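Local coordinates for ribonuclease P protein component 3 (PDB 3WYZ), which probably serves as a protein subunit of ribonuclease P, the RNA-containing enzyme that matures tRNAs by cleaving their 5' ends, at residues Leu88-Asn99 with Val107-Arg117. Sequence-based numbering, arbitrary orientation.
Sequences LLYVQGGDMRIN and VDALISPWFGR
Neighbouring parallel strands of a TIM-barrel-like fold meet here, Tyr90, Val91 and Gln92 pairing with Ala109, Leu110 and Ile111. Val91 is held through both its backbone N and its O, the N donating to Ala109 O at 3.1 Å and the O accepting from Ile111 N at 2.9 Å; Gly93 N then bonds Ile111 O. At the start of the strands the backbone bonds to Leu89 O, from Asp108 N and Ala109 N, are weak, and the Asp108 carboxylate adds a stronger one: OD2 accepts the N-H of Leu89 at 2.8 Å through its anti lone pair, in an almost straight bond (171° at the hydrogen). Close by, Val107 CG2 presses tightly on Leu89 CG (3.4 Å).

Helix 96-104 links the two strands as a beta-alpha-beta crossover, and its first turn is tied back to the loop after strand 109-111. Asn99, its CG anti to the carbonyl carbon (chi1 -72°), sets its amide between the two loops: OD1 accepts Gly94 N, while ND2 gives a hydrogen bond to Pro113 O at 3.1 Å, nearly in the amide plane, and also bonds Gly121 O. Beyond the strand ends, Gly93 and Gly94 pass close against Pro113 and Phe115, and Gly93 O lies at the edge of the Phe115 ring. Arg117, bent at chi3 (63°), brings NH1 to Gly94 O at 2.8 Å, edge-on in the guanidinium plane; Met96 CG lies over one face, and Asp119 forms a salt bridge with NE.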
loop_
_atom_site.group_PDB
_atom_site.type_symbol
_atom_site.label_atom_id
_atom_site.label_comp_id
_atom_site.label_asym_id
_atom_site.label_seq_id
_atom_site.Cartn_x
_atom_site.Cartn_y
_atom_site.Cartn_z
ATOM N N LEU A 88 -10.896 2.351 -0.747
ATOM C CA LEU A 88 -9.795 2.396 0.201
ATOM C C LEU A 88 -8.978 3.633 -0.107
ATOM O O LEU A 88 -8.743 3.955 -1.271
ATOM C CB LEU A 88 -8.896 1.168 0.087
ATOM C CG LEU A 88 -9.545 -0.183 0.345
ATOM C CD1 LEU A 88 -8.539 -1.295 0.136
ATOM C CD2 LEU A 88 -10.172 -0.275 1.729
ATOM N N LEU A 89 -8.542 4.325 0.939
ATOM C CA LEU A 89 -7.710 5.500 0.772
ATOM C C LEU A 89 -6.260 5.136 1.067
ATOM O O LEU A 89 -5.894 4.903 2.217
ATOM C CB LEU A 89 -8.194 6.631 1.684
ATOM C CG LEU A 89 -7.591 8.022 1.442
ATOM C CD1 LEU A 89 -7.874 8.501 0.030
ATOM C CD2 LEU A 89 -8.129 9.026 2.457
ATOM N N TYR A 90 -5.450 5.061 0.016
ATOM C CA TYR A 90 -4.007 4.914 0.157
ATOM C C TYR A 90 -3.336 6.272 0.011
ATOM O O TYR A 90 -3.881 7.178 -0.616
ATOM C CB TYR A 90 -3.430 3.981 -0.907
ATOM C CG TYR A 90 -3.917 2.550 -0.890
ATOM C CD1 TYR A 90 -4.467 1.971 0.257
ATOM C CD2 TYR A 90 -3.774 1.756 -2.017
ATOM C CE1 TYR A 90 -4.893 0.655 0.259
ATOM C CE2 TYR A 90 -4.187 0.443 -2.020
ATOM C CZ TYR A 90 -4.749 -0.103 -0.885
ATOM O OH TYR A 90 -5.159 -1.414 -0.907
ATOM N N VAL A 91 -2.146 6.399 0.595
ATOM C CA VAL A 91 -1.311 7.581 0.419
ATOM C C VAL A 91 0.100 7.136 0.058
ATOM O O VAL A 91 0.660 6.250 0.696
ATOM C CB VAL A 91 -1.277 8.458 1.686
ATOM C CG1 VAL A 91 -0.309 9.628 1.516
ATOM C CG2 VAL A 91 -2.667 8.970 2.014
ATOM N N GLN A 92 0.656 7.757 -0.977
ATOM C CA GLN A 92 2.027 7.519 -1.395
ATOM C C GLN A 92 2.981 8.136 -0.377
ATOM O O GLN A 92 2.912 9.337 -0.107
ATOM C CB GLN A 92 2.261 8.146 -2.771
ATOM C CG GLN A 92 3.656 7.968 -3.356
ATOM C CD GLN A 92 3.779 6.713 -4.194
ATOM O OE1 GLN A 92 3.841 5.607 -3.660
ATOM N NE2 GLN A 92 3.814 6.876 -5.515
ATOM N N GLY A 93 3.864 7.306 0.179
ATOM C CA GLY A 93 4.884 7.763 1.109
ATOM C C GLY A 93 6.056 8.412 0.397
ATOM O O GLY A 93 6.149 8.355 -0.824
ATOM N N GLY A 94 6.951 9.030 1.163
ATOM C CA GLY A 94 8.141 9.666 0.608
ATOM C C GLY A 94 8.451 11.028 1.199
ATOM O O GLY A 94 9.622 11.385 1.369
ATOM N N ASP A 95 7.405 11.802 1.477
ATOM C CA ASP A 95 7.546 13.087 2.149
ATOM C C ASP A 95 7.181 12.883 3.615
ATOM O O ASP A 95 6.194 12.213 3.927
ATOM C CB ASP A 95 6.640 14.131 1.488
ATOM C CG ASP A 95 6.807 15.535 2.075
ATOM O OD1 ASP A 95 7.762 15.789 2.841
ATOM O OD2 ASP A 95 5.970 16.401 1.754
ATOM N N MET A 96 7.982 13.454 4.510
ATOM C CA MET A 96 7.797 13.237 5.940
ATOM C C MET A 96 6.533 13.886 6.496
ATOM O O MET A 96 5.896 13.326 7.395
ATOM C CB MET A 96 9.026 13.708 6.718
ATOM C CG MET A 96 10.127 12.665 6.795
ATOM S SD MET A 96 9.609 11.144 7.621
ATOM C CE MET A 96 11.145 10.684 8.423
ATOM N N ARG A 97 6.177 15.061 5.973
ATOM C CA ARG A 97 4.906 15.709 6.316
ATOM C C ARG A 97 3.716 14.862 5.860
ATOM O O ARG A 97 2.693 14.786 6.549
ATOM C CB ARG A 97 4.807 17.096 5.673
ATOM C CG ARG A 97 5.740 18.130 6.270
ATOM C CD ARG A 97 5.438 19.529 5.748
ATOM N NE ARG A 97 6.261 20.539 6.412
ATOM C CZ ARG A 97 6.196 21.850 6.185
ATOM N NH1 ARG A 97 5.338 22.348 5.296
ATOM N NH2 ARG A 97 6.997 22.673 6.855
ATOM N N ILE A 98 3.860 14.239 4.693
ATOM C CA ILE A 98 2.820 13.385 4.125
ATOM C C ILE A 98 2.714 12.082 4.896
ATOM O O ILE A 98 1.614 11.665 5.255
ATOM C CB ILE A 98 3.075 13.096 2.630
ATOM C CG1 ILE A 98 3.010 14.403 1.823
ATOM C CG2 ILE A 98 2.085 12.072 2.084
ATOM C CD1 ILE A 98 1.683 15.136 1.884
ATOM N N ASN A 99 3.860 11.455 5.153
ATOM C CA ASN A 99 3.907 10.242 5.961
ATOM C C ASN A 99 3.201 10.429 7.302
ATOM O O ASN A 99 2.430 9.572 7.716
ATOM C CB ASN A 99 5.356 9.798 6.205
ATOM C CG ASN A 99 6.014 9.220 4.968
ATOM O OD1 ASN A 99 5.435 9.213 3.894
ATOM N ND2 ASN A 99 7.240 8.744 5.118
ATOM N N VAL A 107 -5.816 6.994 7.704
ATOM C CA VAL A 107 -5.961 6.490 6.349
ATOM C C VAL A 107 -5.799 4.961 6.361
ATOM O O VAL A 107 -5.212 4.401 7.294
ATOM C CB VAL A 107 -4.929 7.180 5.415
ATOM C CG1 VAL A 107 -3.614 6.412 5.337
ATOM C CG2 VAL A 107 -5.508 7.384 4.043
ATOM N N ASP A 108 -6.330 4.288 5.341
ATOM C CA ASP A 108 -6.281 2.818 5.283
ATOM C C ASP A 108 -4.844 2.304 5.230
ATOM O O ASP A 108 -4.496 1.354 5.926
ATOM C CB ASP A 108 -7.070 2.285 4.079
ATOM C CG ASP A 108 -8.573 2.500 4.221
ATOM O OD1 ASP A 108 -9.168 1.921 5.158
ATOM O OD2 ASP A 108 -9.158 3.252 3.403
ATOM N N ALA A 109 -4.010 2.924 4.401
ATOM C CA ALA A 109 -2.620 2.490 4.284
ATOM C C ALA A 109 -1.688 3.589 3.812
ATOM O O ALA A 109 -2.068 4.435 3.005
ATOM C CB ALA A 109 -2.518 1.300 3.345
ATOM N N LEU A 110 -0.464 3.549 4.331
ATOM C CA LEU A 110 0.636 4.358 3.839
ATOM C C LEU A 110 1.538 3.445 3.023
ATOM O O LEU A 110 2.101 2.491 3.557
ATOM C CB LEU A 110 1.420 4.960 5.006
ATOM C CG LEU A 110 2.609 5.861 4.665
ATOM C CD1 LEU A 110 2.141 7.087 3.900
ATOM C CD2 LEU A 110 3.361 6.263 5.929
ATOM N N ILE A 111 1.657 3.736 1.730
ATOM C CA ILE A 111 2.422 2.902 0.817
ATOM C C ILE A 111 3.846 3.427 0.707
ATOM O O ILE A 111 4.053 4.582 0.329
ATOM C CB ILE A 111 1.794 2.879 -0.595
ATOM C CG1 ILE A 111 0.303 2.524 -0.541
ATOM C CG2 ILE A 111 2.532 1.898 -1.496
ATOM C CD1 ILE A 111 -0.021 1.182 0.092
ATOM N N SER A 112 4.814 2.573 1.053
ATOM C CA SER A 112 6.241 2.860 0.875
ATOM C C SER A 112 6.674 4.227 1.421
ATOM O O SER A 112 6.924 5.144 0.648
ATOM C CB SER A 112 6.609 2.764 -0.607
ATOM O OG SER A 112 6.407 1.455 -1.093
ATOM N N PRO A 113 6.773 4.363 2.754
ATOM C CA PRO A 113 7.195 5.636 3.354
ATOM C C PRO A 113 8.613 6.052 2.968
ATOM O O PRO A 113 8.945 7.237 3.042
ATOM C CB PRO A 113 7.097 5.372 4.868
ATOM C CG PRO A 113 7.059 3.884 5.011
ATOM C CD PRO A 113 6.402 3.367 3.773
ATOM N N TRP A 114 9.425 5.076 2.566
ATOM C CA TRP A 114 10.804 5.295 2.118
ATOM C C TRP A 114 10.905 5.825 0.682
ATOM O O TRP A 114 11.976 6.256 0.257
ATOM C CB TRP A 114 11.608 3.981 2.212
ATOM C CG TRP A 114 10.959 2.850 1.469
ATOM C CD1 TRP A 114 11.066 2.567 0.134
ATOM C CD2 TRP A 114 10.069 1.868 2.016
ATOM N NE1 TRP A 114 10.300 1.469 -0.179
ATOM C CE2 TRP A 114 9.673 1.025 0.957
ATOM C CE3 TRP A 114 9.570 1.621 3.300
ATOM C CZ2 TRP A 114 8.804 -0.047 1.142
ATOM C CZ3 TRP A 114 8.699 0.556 3.484
ATOM C CH2 TRP A 114 8.324 -0.263 2.409
ATOM N N PHE A 115 9.807 5.771 -0.069
ATOM C CA PHE A 115 9.826 6.023 -1.514
ATOM C C PHE A 115 10.527 7.334 -1.886
ATOM O O PHE A 115 10.091 8.410 -1.500
ATOM C CB PHE A 115 8.391 6.012 -2.069
ATOM C CG PHE A 115 8.308 6.177 -3.561
ATOM C CD1 PHE A 115 8.710 5.157 -4.407
ATOM C CD2 PHE A 115 7.820 7.352 -4.119
ATOM C CE1 PHE A 115 8.632 5.305 -5.788
ATOM C CE2 PHE A 115 7.735 7.504 -5.500
ATOM C CZ PHE A 115 8.145 6.479 -6.336
ATOM N N GLY A 116 11.621 7.224 -2.631
ATOM C CA GLY A 116 12.371 8.393 -3.092
ATOM C C GLY A 116 13.160 9.092 -2.000
ATOM O O GLY A 116 13.314 10.309 -2.032
ATOM N N ARG A 117 13.670 8.324 -1.039
ATOM C CA ARG A 117 14.417 8.879 0.090
ATOM C C ARG A 117 15.752 8.173 0.277
ATOM O O ARG A 117 16.026 7.145 -0.353
ATOM C CB ARG A 117 13.614 8.741 1.387
ATOM C CG ARG A 117 12.241 9.393 1.376
ATOM C CD ARG A 117 11.550 9.198 2.722
ATOM N NE ARG A 117 12.266 9.855 3.814
ATOM C CZ ARG A 117 12.252 11.165 4.050
ATOM N NH1 ARG A 117 11.551 11.995 3.285
ATOM N NH2 ARG A 117 12.941 11.651 5.068
HETATM O O HOH W 1 10.392 15.063 3.869
#